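Malic enzyme (PDB 3NV9) probably catalyses the oxidative decarboxylation of malate to pyruvate with NAD or NADP as electron acceptor, and forms a two-chain assembly. Local coordinates at residues Ser97-Val102 and Pro134-Ser139; Gly115-Lys120 and Asn166-Ser171; Glu219-Phe224 and Pro245-Met250; Gly255-Gly260 and Glu275-Thr280. All blocks are in the same frame, centred on the assembly; numbering follows the deposited sequence.

Interaction 1: residues Ser97-Val102 and Pro134-Ser139; sequences SDSTRV and PICIDS
S97 and C136 pair in parallel, CA to CA 5.1 Å, where strand 131-136, outermost within this chain in the four-stranded parallel sheet of the N-terminal domain, runs beside the end of strand 92-97. Backbone bonds make the register: S97 N donates to I135 O at 3.2 Å, and I137 N donates to S97 O at 3.0 Å. Weaker CA-H...O contacts reinforce it, with C136 CA facing S97 O and D98 CA approaching I137 O at 3.4 Å.

Beyond the sheet, side-chain polar groups take over. Both D98 (chi1 70°) and S139 (chi1 72°) hold their polar branch between their own backbone N and carbonyl carbon, and this brings D98 OD1 to 2.7 Å from S139 OG; N146 OD1 is a second partner of that hydroxyl. A water joins the same two residues through the backbone, donating to D98 O at 2.8 Å and accepting from S139 N.

Apolar contact is slight: I137 CG1 lies 4.1 Å from D98 CB, while M117 of helix 114-128 touches S97 and C136. T161 of the second subunit bonds to C136 O, setting the strand beside the dimer interface.

The chain leaves the strand through an ST turn, in which S97 OG, also bonded to E168 O, accepts from S99 N at 3.0 Å.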
# COMPACT_ATOMS: atom_id res chain seq x y z
N SER A 97 9.02 -1.00 8.29
CA SER A 97 9.84 -1.80 9.21
C SER A 97 10.90 -2.56 8.43
O SER A 97 10.67 -2.88 7.27
CB SER A 97 9.01 -2.80 9.95
OG SER A 97 9.80 -3.46 10.93
N ASP A 98 12.05 -2.81 9.06
CA ASP A 98 13.04 -3.68 8.47
C ASP A 98 13.02 -5.06 9.10
O ASP A 98 13.87 -5.91 8.81
CB ASP A 98 14.44 -3.00 8.44
CG ASP A 98 15.10 -2.83 9.82
OD1 ASP A 98 16.28 -2.37 9.80
OD2 ASP A 98 14.54 -3.16 10.89
N SER A 99 12.00 -5.24 9.95
CA SER A 99 11.66 -6.47 10.68
C SER A 99 12.77 -6.99 11.57
O SER A 99 12.95 -8.18 11.73
CB SER A 99 11.16 -7.57 9.74
OG SER A 99 10.21 -7.03 8.89
N THR A 100 13.44 -6.06 12.19
CA THR A 100 14.64 -6.29 12.93
C THR A 100 14.33 -6.35 14.46
O THR A 100 15.02 -7.01 15.19
CB THR A 100 15.60 -5.15 12.47
OG1 THR A 100 16.82 -5.67 11.95
CG2 THR A 100 15.76 -4.06 13.39
N ARG A 101 13.25 -5.70 14.92
CA ARG A 101 12.79 -5.85 16.32
C ARG A 101 11.28 -6.16 16.37
O ARG A 101 10.45 -5.37 16.83
CB ARG A 101 13.17 -4.58 17.13
CG ARG A 101 13.37 -4.79 18.64
CD ARG A 101 14.36 -5.94 18.91
NE ARG A 101 15.77 -5.52 18.95
CZ ARG A 101 16.83 -6.23 18.54
NH1 ARG A 101 16.71 -7.45 18.00
NH2 ARG A 101 18.06 -5.71 18.68
N VAL A 102 10.87 -7.30 15.86
CA VAL A 102 9.43 -7.49 15.81
C VAL A 102 8.91 -8.27 16.98
O VAL A 102 9.11 -9.50 17.09
CB VAL A 102 8.83 -7.75 14.36
CG1 VAL A 102 9.89 -7.74 13.25
CG2 VAL A 102 7.87 -8.87 14.32
N PRO A 134 1.32 -2.26 5.12
CA PRO A 134 2.66 -2.66 5.58
C PRO A 134 3.73 -2.32 4.49
O PRO A 134 3.46 -2.48 3.27
CB PRO A 134 2.52 -4.16 5.81
CG PRO A 134 1.25 -4.58 5.06
CD PRO A 134 0.47 -3.38 4.70
N ILE A 135 4.90 -1.80 4.92
CA ILE A 135 6.05 -1.66 4.00
C ILE A 135 7.23 -2.31 4.66
O ILE A 135 7.95 -1.65 5.37
CB ILE A 135 6.38 -0.19 3.72
CG1 ILE A 135 5.17 0.54 3.15
CG2 ILE A 135 7.60 -0.03 2.75
CD1 ILE A 135 4.89 0.26 1.68
N CYS A 136 7.38 -3.61 4.47
CA CYS A 136 8.50 -4.41 5.06
C CYS A 136 9.69 -4.48 4.08
O CYS A 136 9.55 -4.91 2.95
CB CYS A 136 8.02 -5.81 5.43
SG CYS A 136 7.02 -5.77 6.88
N ILE A 137 10.85 -4.00 4.51
CA ILE A 137 11.98 -3.84 3.61
C ILE A 137 13.17 -4.58 4.12
O ILE A 137 13.26 -4.88 5.32
CB ILE A 137 12.40 -2.37 3.47
CG1 ILE A 137 13.05 -1.86 4.80
CG2 ILE A 137 11.20 -1.52 2.97
CD1 ILE A 137 13.52 -0.35 4.77
N ASP A 138 14.09 -4.86 3.21
CA ASP A 138 15.40 -5.37 3.61
C ASP A 138 16.29 -4.17 3.85
O ASP A 138 16.48 -3.32 2.95
CB ASP A 138 15.98 -6.24 2.51
CG ASP A 138 17.31 -6.92 2.93
OD1 ASP A 138 17.85 -6.64 4.04
OD2 ASP A 138 17.79 -7.78 2.17
N SER A 139 16.86 -4.04 5.04
CA SER A 139 17.81 -2.90 5.22
C SER A 139 19.31 -3.34 5.20
O SER A 139 20.18 -2.56 5.59
CB SER A 139 17.48 -2.12 6.48
OG SER A 139 17.84 -2.88 7.64
O HOH W 1 16.02 -5.83 6.95

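Interaction 2: residues Gly115-Lys120 and Asn166-Ser171; sequences GVMEGK and NLEDIS. With GOL (glycerol), chain N.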
# COMPACT_ATOMS: atom_id res chain seq x y z
N GLY A 115 3.14 -9.88 9.34
CA GLY A 115 2.02 -10.21 10.22
C GLY A 115 1.74 -9.04 11.10
O GLY A 115 0.60 -8.56 11.19
N VAL A 116 2.78 -8.52 11.74
CA VAL A 116 2.62 -7.41 12.71
C VAL A 116 2.29 -6.10 11.99
O VAL A 116 1.43 -5.33 12.45
CB VAL A 116 3.89 -7.27 13.57
CG1 VAL A 116 3.91 -5.93 14.36
CG2 VAL A 116 4.02 -8.48 14.52
N MET A 117 2.93 -5.82 10.85
CA MET A 117 2.69 -4.53 10.16
C MET A 117 1.34 -4.51 9.48
O MET A 117 0.72 -3.46 9.37
CB MET A 117 3.81 -4.16 9.14
CG MET A 117 5.23 -4.29 9.68
SD MET A 117 5.45 -3.38 11.21
CE MET A 117 6.48 -4.52 12.14
N GLU A 118 0.87 -5.67 9.03
CA GLU A 118 -0.52 -5.78 8.55
C GLU A 118 -1.58 -5.60 9.67
O GLU A 118 -2.62 -5.02 9.46
CB GLU A 118 -0.72 -7.09 7.75
CG GLU A 118 -1.85 -6.95 6.82
CD GLU A 118 -2.14 -8.17 6.00
OE1 GLU A 118 -3.25 -8.22 5.37
OE2 GLU A 118 -1.30 -9.07 5.99
N GLY A 119 -1.31 -6.12 10.87
CA GLY A 119 -2.20 -5.91 12.02
C GLY A 119 -2.23 -4.45 12.38
O GLY A 119 -3.28 -3.92 12.70
N LYS A 120 -1.08 -3.77 12.32
CA LYS A 120 -1.04 -2.30 12.56
C LYS A 120 -1.88 -1.57 11.50
O LYS A 120 -2.61 -0.67 11.83
CB LYS A 120 0.41 -1.70 12.49
CG LYS A 120 1.45 -2.25 13.46
CD LYS A 120 1.29 -1.67 14.85
CE LYS A 120 2.47 -2.20 15.72
NZ LYS A 120 2.40 -1.62 17.15
N ASN A 166 5.01 5.69 9.49
CA ASN A 166 4.91 5.09 10.80
C ASN A 166 5.96 4.00 10.91
O ASN A 166 5.72 2.83 10.56
CB ASN A 166 3.46 4.60 10.99
CG ASN A 166 3.27 3.75 12.24
OD1 ASN A 166 3.30 2.51 12.14
ND2 ASN A 166 3.06 4.40 13.40
N LEU A 167 7.15 4.39 11.37
CA LEU A 167 8.25 3.42 11.60
C LEU A 167 7.86 2.44 12.69
O LEU A 167 7.30 2.84 13.71
CB LEU A 167 9.57 4.14 11.99
CG LEU A 167 10.08 5.28 11.07
CD1 LEU A 167 11.07 6.18 11.78
CD2 LEU A 167 10.71 4.70 9.77
N GLU A 168 8.15 1.17 12.49
CA GLU A 168 7.94 0.16 13.51
C GLU A 168 9.14 -0.81 13.60
O GLU A 168 9.72 -1.16 12.55
CB GLU A 168 6.71 -0.69 13.12
CG GLU A 168 5.35 0.03 13.06
CD GLU A 168 4.75 0.24 14.44
OE1 GLU A 168 3.65 0.83 14.47
OE2 GLU A 168 5.35 -0.20 15.48
N ASP A 169 9.42 -1.30 14.81
CA ASP A 169 10.13 -2.57 15.02
C ASP A 169 11.51 -2.58 14.30
O ASP A 169 11.87 -3.50 13.55
CB ASP A 169 9.23 -3.74 14.58
CG ASP A 169 8.01 -3.95 15.48
OD1 ASP A 169 7.76 -3.12 16.37
OD2 ASP A 169 7.27 -4.95 15.31
N ILE A 170 12.23 -1.49 14.52
CA ILE A 170 13.59 -1.28 14.06
C ILE A 170 14.47 -1.27 15.33
O ILE A 170 14.19 -0.57 16.32
CB ILE A 170 13.72 0.06 13.29
CG1 ILE A 170 12.66 0.11 12.18
CG2 ILE A 170 15.14 0.29 12.79
CD1 ILE A 170 12.76 1.28 11.20
N SER A 171 15.53 -2.07 15.28
CA SER A 171 16.47 -2.21 16.39
C SER A 171 17.17 -0.89 16.74
O SER A 171 17.37 -0.03 15.89
CB SER A 171 17.53 -3.22 15.98
OG SER A 171 18.31 -2.65 14.93
C1 GOL N . 4.20 -4.86 17.71
O1 GOL N . 4.96 -3.71 17.38
C2 GOL N . 2.78 -4.61 18.23
O2 GOL N . 1.98 -5.77 18.05
C3 GOL N . 2.78 -4.15 19.71
O3 GOL N . 3.54 -2.93 19.85
O HOH W 2 5.20 -1.26 17.82
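K120 NZ is held by several groups at once, and E168 OE2 belongs to that circle through a long salt bridge of 3.7 Å. The setting is the helix-on-sheet packing of the N-terminal domain: helix 114-128 lies against E168 and D169, which follow from strand 164-167. Water 2 accepts from K120 NZ at 2.9 Å and is hydrogen-bonded to E168 OE2 at 2.6 Å, so the two charged groups are coupled more closely through the water than directly. Two further bonds from K120 NZ, to O1 and O3 of a glycerol probably left by the crystallisation liquor, are both weak. The strongest partner of the ammonium lies outside these segments: Y65 OH of the second subunit.

The glycerol also crosses to the loop, since its O1 donates to D169 OD1 at 3.0 Å. With D193 and D194 close to E168, this crowd of acidic groups beside a lysine is consistent with the active-site cleft of malic enzymes, where substrate and metal bind, although no such role is established here.

E168 and K120 approach from opposite directions. A bend at chi2 (-79°) swings the E168 carboxylate along the lysine chain, bringing OE1 to 3.5 Å from K120 CD. M117 passes E168 the other way, SD against E168 CB at 3.5 Å. Its bent chain, chi2 -53°, then carries the methyl to the neighbouring carboxylate, where M117 CE lies 3.3 Å from D169 OD2.

Interaction 3: residues Glu219-Phe224 and Pro245-Met250; sequences ECRMVF and PKKIVM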
# COMPACT_ATOMS: atom_id res chain seq x y z
N GLU A 219 6.21 12.50 43.30
CA GLU A 219 6.58 11.93 44.59
C GLU A 219 6.77 10.40 44.54
O GLU A 219 7.04 9.78 45.59
CB GLU A 219 5.60 12.37 45.70
CG GLU A 219 5.57 13.97 45.96
CD GLU A 219 6.96 14.60 46.40
OE1 GLU A 219 7.57 14.08 47.38
OE2 GLU A 219 7.43 15.60 45.76
N CYS A 220 6.68 9.82 43.33
CA CYS A 220 6.91 8.37 43.10
C CYS A 220 8.32 7.91 42.71
O CYS A 220 8.92 8.42 41.78
CB CYS A 220 5.95 7.82 42.07
SG CYS A 220 4.26 7.91 42.61
N ARG A 221 8.82 6.88 43.38
CA ARG A 221 10.03 6.27 42.93
C ARG A 221 9.69 5.29 41.79
O ARG A 221 8.89 4.35 41.94
CB ARG A 221 10.75 5.57 44.10
CG ARG A 221 11.37 6.52 45.18
CD ARG A 221 12.30 5.69 46.15
NE ARG A 221 13.35 5.08 45.33
CZ ARG A 221 13.48 3.78 45.07
NH1 ARG A 221 12.67 2.87 45.61
NH2 ARG A 221 14.43 3.38 44.24
N MET A 222 10.32 5.50 40.65
CA MET A 222 10.06 4.67 39.49
C MET A 222 11.31 3.93 39.00
O MET A 222 12.34 4.59 38.76
CB MET A 222 9.48 5.54 38.39
CG MET A 222 8.18 6.22 38.82
SD MET A 222 7.56 7.11 37.41
CE MET A 222 6.31 8.18 38.20
N VAL A 223 11.22 2.60 38.89
CA VAL A 223 12.30 1.77 38.31
C VAL A 223 11.96 1.25 36.88
O VAL A 223 10.97 0.54 36.71
CB VAL A 223 12.63 0.55 39.19
CG1 VAL A 223 13.80 -0.30 38.57
CG2 VAL A 223 12.94 0.98 40.62
N PHE A 224 12.80 1.57 35.89
CA PHE A 224 12.66 1.11 34.53
C PHE A 224 13.60 -0.05 34.15
O PHE A 224 14.81 0.12 34.18
CB PHE A 224 12.85 2.26 33.57
CG PHE A 224 11.80 3.32 33.69
CD1 PHE A 224 11.84 4.26 34.73
CD2 PHE A 224 10.79 3.44 32.72
CE1 PHE A 224 10.84 5.29 34.83
CE2 PHE A 224 9.80 4.46 32.79
CZ PHE A 224 9.81 5.38 33.86
N PRO A 245 13.07 13.47 38.09
CA PRO A 245 14.18 12.64 37.57
C PRO A 245 15.06 12.02 38.67
O PRO A 245 15.59 10.93 38.47
CB PRO A 245 15.00 13.61 36.70
CG PRO A 245 14.12 14.75 36.42
CD PRO A 245 13.16 14.86 37.60
N LYS A 246 15.17 12.67 39.82
CA LYS A 246 16.02 12.19 40.92
C LYS A 246 15.48 10.88 41.53
O LYS A 246 16.24 10.09 42.15
CB LYS A 246 16.16 13.24 42.02
CG LYS A 246 16.83 14.59 41.63
CD LYS A 246 17.22 15.37 42.92
CE LYS A 246 17.14 16.91 42.78
NZ LYS A 246 18.04 17.43 41.71
N LYS A 247 14.17 10.65 41.36
CA LYS A 247 13.52 9.50 41.99
C LYS A 247 13.42 8.27 41.04
O LYS A 247 12.77 7.29 41.37
CB LYS A 247 12.11 9.88 42.48
CG LYS A 247 12.04 10.98 43.57
CD LYS A 247 10.70 10.82 44.33
CE LYS A 247 10.35 12.01 45.25
NZ LYS A 247 10.29 13.30 44.49
N ILE A 248 14.07 8.38 39.89
CA ILE A 248 13.93 7.45 38.76
C ILE A 248 15.24 6.64 38.51
O ILE A 248 16.31 7.22 38.44
CB ILE A 248 13.53 8.25 37.48
CG1 ILE A 248 12.03 8.51 37.45
CG2 ILE A 248 13.88 7.52 36.21
CD1 ILE A 248 11.62 9.35 36.32
N VAL A 249 15.16 5.32 38.38
CA VAL A 249 16.32 4.58 37.89
C VAL A 249 15.97 3.77 36.64
O VAL A 249 15.03 2.97 36.68
CB VAL A 249 16.79 3.46 38.86
CG1 VAL A 249 18.28 3.19 38.65
CG2 VAL A 249 16.39 3.69 40.28
N MET A 250 16.77 3.92 35.58
CA MET A 250 16.75 2.94 34.47
C MET A 250 17.89 1.86 34.49
O MET A 250 19.04 2.17 34.79
CB MET A 250 16.70 3.69 33.15
CG MET A 250 16.82 2.83 31.94
SD MET A 250 15.98 3.63 30.58
CE MET A 250 17.18 4.65 29.80
O HOH W 3 10.11 15.85 46.84
O HOH W 4 14.34 5.47 42.51
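K247 stretches its side chain along the backbone of 219-221: CB lies 3.6 Å from C220 O and CE 3.8 Å from E219 CA. Its chain is extended until chi4 (58°) turns the ammonium. K247 NZ forms a long salt bridge with E219 OE2 at 3.9 Å, and water 3 bridges the two, weakly on the lysine side; the stronger partner of NZ is H218 O, and D244 forms a salt bridge with it. R221 bends at chi3 (60°), and its guanidinium reaches A291 O. Water 4 accepts weakly from R221 NH2 and donates to K247 O at 2.7 Å.

Strands 222-225 and 248-252, joined by helix 229-240, form a parallel beta-alpha-beta crossover of the Rossmann-type NAD-binding domain, with short-segment axes 4.7 Å apart and 10° from parallel. M222 N bonds to K247 O, V249 N to M222 O, and F224 N to V249 O at 2.7 Å.

On the sheet face bearing M222, I248, F224 and M250, where helix 229-240 packs, M222 CB meets I248 CG1 at 4.0 Å, while the M222 side chain also touches I238 and V297. The F224 ring has V249 O at its edge, in plane, and its CE1 sits 4.0 Å from I248 CG2, which approaches obliquely. V223 and V249 occupy the other face, both touching A291.

Interaction 4: residues Gly255-Gly260 and Glu275-Thr280; sequences GSLHNG and EICETT
This is a mainly apolar contact between a loop and the last turn of a helix: residues 257-259, just after the short edge strand 255-256, lie against the C-terminal end of helix 271-279. No hydrogen bond passes between the two segments. The nearest polar pair, N259 N and C277 O at 3.2 Å, fails on angle.

C277 is the centre of the contact. Its sulfur stands beside the backbone N (chi1 -77°), where it packs against the leucine, SG lying 3.6 Å from L257 CG and 3.7 Å from L257 CB. The carbon next to it presses on the loop backbone, with C277 CB 3.3 Å from H258 O. L257 also reaches back to the preceding helix residue, its side chain crossing that of I276 obliquely, with L257 CD2 3.9 Å from I276 CG2. I264 of helix 262-266 touches both L257 and C277.

Within the loop, G260 N donates to H258 ND1 at 2.9 Å and lies almost in the imidazole plane, 6° out of it. Around it, N281 holds L257 O and K284 holds N259 OD1. On the helix side, T279 OG1 donates back to E275 O at 2.7 Å, one turn earlier.

Strand 255-256 runs antiparallel to strand 248-252, and the helix end packs beside this hairpin edge, which is added to the otherwise parallel sheet of the Rossmann-type NAD-binding domain.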
# COMPACT_ATOMS: atom_id res chain seq x y z
N GLY A 255 23.72 -3.12 34.08
CA GLY A 255 23.46 -2.37 35.34
C GLY A 255 22.87 -0.96 35.20
O GLY A 255 22.65 -0.46 34.07
N SER A 256 22.62 -0.29 36.33
CA SER A 256 21.87 0.97 36.32
C SER A 256 22.54 2.05 35.51
O SER A 256 23.73 1.99 35.24
CB SER A 256 21.50 1.47 37.72
OG SER A 256 22.56 2.12 38.39
N LEU A 257 21.72 2.99 35.06
CA LEU A 257 22.20 4.13 34.34
C LEU A 257 22.40 5.25 35.38
O LEU A 257 21.60 5.43 36.33
CB LEU A 257 21.22 4.54 33.24
CG LEU A 257 21.33 3.87 31.87
CD1 LEU A 257 21.05 2.37 31.97
CD2 LEU A 257 20.43 4.52 30.80
N HIS A 258 23.52 5.96 35.19
CA HIS A 258 24.02 6.97 36.14
C HIS A 258 25.17 7.68 35.44
O HIS A 258 25.59 7.26 34.36
CB HIS A 258 24.45 6.34 37.48
CG HIS A 258 25.51 5.28 37.37
ND1 HIS A 258 26.77 5.51 36.83
CD2 HIS A 258 25.52 3.97 37.76
CE1 HIS A 258 27.48 4.40 36.88
NE2 HIS A 258 26.76 3.45 37.44
N ASN A 259 25.67 8.78 36.02
CA ASN A 259 26.69 9.61 35.35
C ASN A 259 28.10 9.00 35.28
O ASN A 259 28.97 9.59 34.66
CB ASN A 259 26.73 11.06 35.88
CG ASN A 259 27.17 11.16 37.34
OD1 ASN A 259 27.85 10.28 37.88
ND2 ASN A 259 26.76 12.25 38.00
N GLY A 260 28.29 7.82 35.89
CA GLY A 260 29.56 7.07 35.78
C GLY A 260 29.63 5.94 34.72
O GLY A 260 30.47 5.01 34.82
N GLU A 275 21.57 11.28 28.22
CA GLU A 275 20.73 12.31 28.87
C GLU A 275 20.11 11.76 30.16
O GLU A 275 20.11 12.40 31.21
CB GLU A 275 19.67 12.81 27.89
CG GLU A 275 18.46 13.59 28.50
CD GLU A 275 18.80 15.04 28.94
OE1 GLU A 275 19.89 15.55 28.57
OE2 GLU A 275 17.98 15.66 29.66
N ILE A 276 19.61 10.53 30.08
CA ILE A 276 19.07 9.80 31.23
C ILE A 276 20.15 9.42 32.25
O ILE A 276 19.86 9.32 33.45
CB ILE A 276 18.31 8.53 30.72
CG1 ILE A 276 17.02 8.97 30.03
CG2 ILE A 276 18.09 7.48 31.82
CD1 ILE A 276 16.43 7.93 29.08
N CYS A 277 21.38 9.19 31.78
CA CYS A 277 22.51 8.96 32.68
C CYS A 277 22.85 10.21 33.51
O CYS A 277 23.07 10.13 34.71
CB CYS A 277 23.72 8.45 31.91
SG CYS A 277 23.62 6.67 31.44
N GLU A 278 22.85 11.37 32.84
CA GLU A 278 23.09 12.66 33.48
C GLU A 278 22.03 13.09 34.53
O GLU A 278 22.38 13.71 35.55
CB GLU A 278 23.19 13.76 32.41
CG GLU A 278 23.98 13.37 31.20
CD GLU A 278 24.97 14.45 30.75
OE1 GLU A 278 24.59 15.32 29.91
OE2 GLU A 278 26.12 14.41 31.27
N THR A 279 20.76 12.74 34.30
CA THR A 279 19.61 13.36 35.02
C THR A 279 18.90 12.47 36.05
O THR A 279 18.10 12.95 36.84
CB THR A 279 18.55 13.87 34.00
OG1 THR A 279 18.20 12.79 33.12
CG2 THR A 279 19.08 15.01 33.17
N THR A 280 19.18 11.18 36.05
CA THR A 280 18.39 10.25 36.87
C THR A 280 19.26 9.53 37.87
O THR A 280 20.49 9.62 37.79
CB THR A 280 17.60 9.22 36.00
OG1 THR A 280 18.49 8.42 35.20
CG2 THR A 280 16.60 9.98 35.07

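The four contacts fall into two pairs, one in each domain. Interactions 1 and 2, with centres 7 Å apart, share the parallel sheet of the N-terminal domain; their segments alternate along the chain, and they meet directly where R101 N probably bonds to D169 O. Both also reach the second subunit. Interactions 3 and 4 follow in series within the NAD-binding domain, centres 11 Å apart, and join through neighbouring strands 248-252 and 255-256, with M250 O probably accepting from L257 N. Between the pairs the centres lie 30 to 33 Å apart with no touch, so the pair near the second subunit and the pair in the NAD-binding domain share no direct contact.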